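Local coordinates for filamentous hemagglutinin (Bordetella pertussis, PDB 1RWR), which is an adhesin whose N-terminal secretion domain, a right-handed beta-helix, probably directs its export across the outer membrane by the two-partner pathway, at residues 23-37 with 68-82. Residues are numbered along the deposited sequence; the frame is centred on the assembly and turned at random.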
# COMPACT_ATOMS: atom_id res chain seq x y z
N ILE A 23 19.09 5.83 -2.30
CA ILE A 23 18.14 6.19 -3.32
C ILE A 23 18.75 7.20 -4.30
O ILE A 23 19.70 7.92 -3.96
CB ILE A 23 16.85 6.80 -2.69
CG1 ILE A 23 17.14 8.04 -1.83
CG2 ILE A 23 16.12 5.77 -1.81
CD1 ILE A 23 15.84 8.82 -1.47
N ALA A 24 18.19 7.23 -5.51
CA ALA A 24 18.55 8.17 -6.55
C ALA A 24 18.20 9.59 -6.17
O ALA A 24 17.23 9.85 -5.45
CB ALA A 24 17.87 7.78 -7.87
N ASP A 25 18.98 10.53 -6.68
CA ASP A 25 18.66 11.95 -6.49
C ASP A 25 17.25 12.20 -7.00
O ASP A 25 16.91 11.76 -8.10
CB ASP A 25 19.68 12.80 -7.24
CG ASP A 25 19.77 14.21 -6.73
OD1 ASP A 25 19.38 14.47 -5.57
OD2 ASP A 25 20.27 15.11 -7.47
N PRO A 26 16.38 12.86 -6.23
CA PRO A 26 15.03 13.14 -6.70
C PRO A 26 14.99 14.14 -7.84
O PRO A 26 15.92 14.95 -8.03
CB PRO A 26 14.31 13.74 -5.48
CG PRO A 26 15.38 14.25 -4.63
CD PRO A 26 16.57 13.30 -4.83
N ASN A 27 13.91 14.08 -8.59
CA ASN A 27 13.67 15.05 -9.64
C ASN A 27 13.20 16.36 -9.05
O ASN A 27 13.14 16.50 -7.82
CB ASN A 27 12.67 14.52 -10.72
CG ASN A 27 11.28 14.18 -10.15
OD1 ASN A 27 10.80 14.83 -9.19
ND2 ASN A 27 10.61 13.20 -10.76
N SER A 28 12.82 17.29 -9.94
CA SER A 28 12.39 18.65 -9.56
C SER A 28 11.12 18.68 -8.73
O SER A 28 10.86 19.68 -8.01
CB SER A 28 12.20 19.50 -10.86
OG SER A 28 11.16 18.96 -11.69
N GLY A 29 10.30 17.63 -8.84
CA GLY A 29 9.10 17.47 -8.06
C GLY A 29 9.27 16.68 -6.77
O GLY A 29 8.30 16.43 -6.11
N GLY A 30 10.50 16.32 -6.42
CA GLY A 30 10.83 15.66 -5.18
C GLY A 30 10.71 14.16 -5.23
O GLY A 30 10.84 13.50 -4.20
N VAL A 31 10.49 13.60 -6.40
CA VAL A 31 10.33 12.13 -6.50
C VAL A 31 11.68 11.45 -6.79
O VAL A 31 12.34 11.75 -7.79
CB VAL A 31 9.33 11.76 -7.64
CG1 VAL A 31 9.26 10.23 -7.84
CG2 VAL A 31 7.96 12.35 -7.37
N SER A 32 12.05 10.48 -5.97
CA SER A 32 13.22 9.67 -6.21
C SER A 32 12.72 8.36 -6.82
O SER A 32 12.01 7.61 -6.15
CB SER A 32 13.96 9.40 -4.91
OG SER A 32 15.02 8.46 -5.08
N HIS A 33 13.06 8.12 -8.08
CA HIS A 33 12.60 6.96 -8.84
C HIS A 33 13.72 5.93 -8.87
O HIS A 33 14.76 6.13 -9.50
CB HIS A 33 12.16 7.40 -10.24
CG HIS A 33 11.44 6.34 -11.01
ND1 HIS A 33 10.74 6.60 -12.16
CD2 HIS A 33 11.34 5.00 -10.79
CE1 HIS A 33 10.21 5.48 -12.61
NE2 HIS A 33 10.56 4.49 -11.80
N ASN A 34 13.52 4.84 -8.13
CA ASN A 34 14.52 3.82 -7.97
C ASN A 34 14.05 2.54 -8.64
O ASN A 34 12.99 2.01 -8.29
CB ASN A 34 14.73 3.55 -6.50
CG ASN A 34 15.22 4.78 -5.78
OD1 ASN A 34 16.42 5.05 -5.83
ND2 ASN A 34 14.28 5.61 -5.24
N LYS A 35 14.78 2.09 -9.64
CA LYS A 35 14.46 0.83 -10.34
C LYS A 35 15.30 -0.26 -9.76
O LYS A 35 16.48 -0.05 -9.44
CB LYS A 35 14.66 0.95 -11.85
CG LYS A 35 13.58 1.81 -12.53
CD LYS A 35 13.92 2.07 -13.97
CE LYS A 35 12.88 2.94 -14.64
NZ LYS A 35 11.71 2.12 -15.13
N PHE A 36 14.70 -1.43 -9.62
CA PHE A 36 15.33 -2.62 -9.10
C PHE A 36 15.01 -3.81 -9.97
O PHE A 36 13.88 -3.98 -10.42
CB PHE A 36 14.75 -2.96 -7.73
CG PHE A 36 15.12 -2.00 -6.65
CD1 PHE A 36 16.20 -2.25 -5.84
CD2 PHE A 36 14.37 -0.83 -6.44
CE1 PHE A 36 16.56 -1.37 -4.81
CE2 PHE A 36 14.73 0.03 -5.41
CZ PHE A 36 15.82 -0.24 -4.61
N GLN A 37 16.02 -4.64 -10.20
CA GLN A 37 15.81 -5.96 -10.79
C GLN A 37 15.02 -6.86 -9.83
O GLN A 37 14.12 -7.60 -10.27
CB GLN A 37 17.15 -6.59 -11.12
CG GLN A 37 17.08 -7.75 -12.06
CD GLN A 37 17.27 -9.07 -11.37
OE1 GLN A 37 18.19 -9.24 -10.55
NE2 GLN A 37 16.40 -10.03 -11.69
N ASN A 68 24.33 10.20 -3.49
CA ASN A 68 23.58 10.54 -4.67
C ASN A 68 22.82 11.86 -4.55
O ASN A 68 22.48 12.46 -5.57
CB ASN A 68 22.54 9.45 -5.00
CG ASN A 68 23.17 8.12 -5.42
OD1 ASN A 68 24.30 8.07 -5.95
ND2 ASN A 68 22.42 7.04 -5.24
N LEU A 69 22.49 12.27 -3.32
CA LEU A 69 21.56 13.36 -3.11
C LEU A 69 22.18 14.75 -3.25
O LEU A 69 23.22 15.03 -2.66
CB LEU A 69 20.91 13.29 -1.72
CG LEU A 69 20.09 12.04 -1.42
CD1 LEU A 69 19.51 12.09 0.00
CD2 LEU A 69 19.01 11.78 -2.52
N THR A 70 21.54 15.59 -4.06
CA THR A 70 21.73 17.04 -4.04
C THR A 70 20.57 17.73 -3.30
O THR A 70 20.66 18.93 -2.97
CB THR A 70 21.85 17.61 -5.46
OG1 THR A 70 20.63 17.43 -6.19
CG2 THR A 70 22.92 16.94 -6.25
N ARG A 71 19.48 17.00 -3.08
CA ARG A 71 18.36 17.42 -2.27
C ARG A 71 17.66 16.15 -1.78
O ARG A 71 17.84 15.07 -2.31
CB ARG A 71 17.35 18.28 -3.03
CG ARG A 71 16.75 17.62 -4.25
CD ARG A 71 16.17 18.70 -5.27
NE ARG A 71 16.15 18.42 -6.72
CZ ARG A 71 16.91 17.56 -7.42
NH1 ARG A 71 17.82 16.76 -6.86
NH2 ARG A 71 16.74 17.50 -8.75
N GLN A 72 16.82 16.33 -0.77
CA GLN A 72 16.06 15.23 -0.21
C GLN A 72 14.78 15.00 -0.99
O GLN A 72 14.16 15.94 -1.48
CB GLN A 72 15.80 15.48 1.27
CG GLN A 72 17.07 15.54 2.09
CD GLN A 72 16.85 15.99 3.50
OE1 GLN A 72 16.25 17.06 3.70
NE2 GLN A 72 17.32 15.20 4.49
N ALA A 73 14.36 13.73 -1.05
CA ALA A 73 13.11 13.36 -1.66
C ALA A 73 11.89 13.68 -0.79
O ALA A 73 11.91 13.51 0.41
CB ALA A 73 13.14 11.82 -1.95
N SER A 74 10.80 14.03 -1.45
CA SER A 74 9.47 14.00 -0.81
C SER A 74 8.68 12.69 -1.05
O SER A 74 7.79 12.39 -0.29
CB SER A 74 8.65 15.24 -1.18
OG SER A 74 8.60 15.39 -2.56
N ALA A 75 9.06 11.91 -2.06
CA ALA A 75 8.44 10.62 -2.37
C ALA A 75 9.55 9.71 -2.88
O ALA A 75 10.35 10.12 -3.70
CB ALA A 75 7.36 10.76 -3.44
N ILE A 76 9.58 8.49 -2.38
CA ILE A 76 10.57 7.51 -2.76
C ILE A 76 9.78 6.35 -3.37
O ILE A 76 8.97 5.71 -2.71
CB ILE A 76 11.37 7.04 -1.51
CG1 ILE A 76 12.21 8.20 -0.90
CG2 ILE A 76 12.31 5.89 -1.88
CD1 ILE A 76 12.71 7.95 0.51
N LEU A 77 10.00 6.13 -4.67
CA LEU A 77 9.44 5.06 -5.42
C LEU A 77 10.50 3.99 -5.67
O LEU A 77 11.59 4.30 -6.17
CB LEU A 77 9.04 5.61 -6.78
CG LEU A 77 8.56 4.64 -7.85
CD1 LEU A 77 7.31 3.84 -7.44
CD2 LEU A 77 8.27 5.47 -9.10
N ALA A 78 10.17 2.76 -5.32
CA ALA A 78 10.95 1.59 -5.62
C ALA A 78 10.11 0.79 -6.60
O ALA A 78 9.04 0.32 -6.22
CB ALA A 78 11.21 0.75 -4.33
N GLU A 79 10.58 0.65 -7.83
CA GLU A 79 9.87 -0.06 -8.90
C GLU A 79 10.67 -1.26 -9.34
O GLU A 79 11.84 -1.11 -9.67
CB GLU A 79 9.74 0.86 -10.13
CG GLU A 79 9.01 0.21 -11.28
CD GLU A 79 9.10 0.97 -12.60
OE1 GLU A 79 9.65 2.07 -12.62
OE2 GLU A 79 8.53 0.49 -13.61
N VAL A 80 10.07 -2.43 -9.33
CA VAL A 80 10.74 -3.63 -9.83
C VAL A 80 10.51 -3.74 -11.33
O VAL A 80 9.38 -3.72 -11.80
CB VAL A 80 10.23 -4.90 -9.13
CG1 VAL A 80 10.78 -6.17 -9.82
CG2 VAL A 80 10.62 -4.89 -7.69
N THR A 81 11.62 -3.90 -12.08
CA THR A 81 11.57 -3.95 -13.54
C THR A 81 11.65 -5.35 -14.15
O THR A 81 11.38 -5.48 -15.35
CB THR A 81 12.72 -3.16 -14.11
OG1 THR A 81 13.93 -3.86 -13.77
CG2 THR A 81 12.83 -1.85 -13.50
N ASP A 82 11.99 -6.37 -13.39
CA ASP A 82 12.13 -7.73 -13.94
C ASP A 82 10.89 -8.56 -13.65
O ASP A 82 9.84 -7.97 -13.57
CB ASP A 82 13.41 -8.40 -13.50
CG ASP A 82 14.04 -9.23 -14.61
OD1 ASP A 82 13.31 -9.54 -15.61
OD2 ASP A 82 15.24 -9.61 -14.57
O HOH W 1 8.12 17.90 -3.18
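His33 and Glu79 meet across two neighbouring parallel strands of the beta-helix, 31-36 at the end of a long parallel sheet and 75-80 next inward. Backbone bonds alternate from Ala75 N to Gly30 O through Thr81 N to Phe36 O, pairing Val31 with Ala75. On the face carrying His33 and Leu77, Glu79 CB lies 3.9 Å from Asn34 O. Its CG stands anti to the backbone N (chi1 -180°), and the extended chain carries the carboxylate to the His33 ring edge. Glu79 CD lies 3.8 Å from Lys35 NZ and 3.9 Å from His33 NE2. Glu79 OE1 accepts a hydrogen bond from His33 NE2 at 2.7 Å, in the ring plane, with carboxylate and ring nearly coplanar. Lys35 NZ meets Glu79 OE1 at 3.2 Å from above the carboxylate plane, a salt bridge, while OE2 forms another with Arg128. Lys35 and Arg128 would be expected to favour the charged carboxylate. Leu77 CD2 covers one face of the His33 ring, 3.7 Å from its centroid, a CH-pi contact. On the other face, Phe36 CE2 packs on Ala78 CB, and Ile23 CD1 on Ile76 CG1. Asn34 N and ND2 both donate to Leu77 O; OD1 accepts from Ala24 N and also bonds Thr9. Where the loops meet, Asp25 OD1 accepts from Thr70 N, above the carboxylate plane, and Asp25 OD2 receives Thr70 OG1 at 2.7 Å on its syn lone pair.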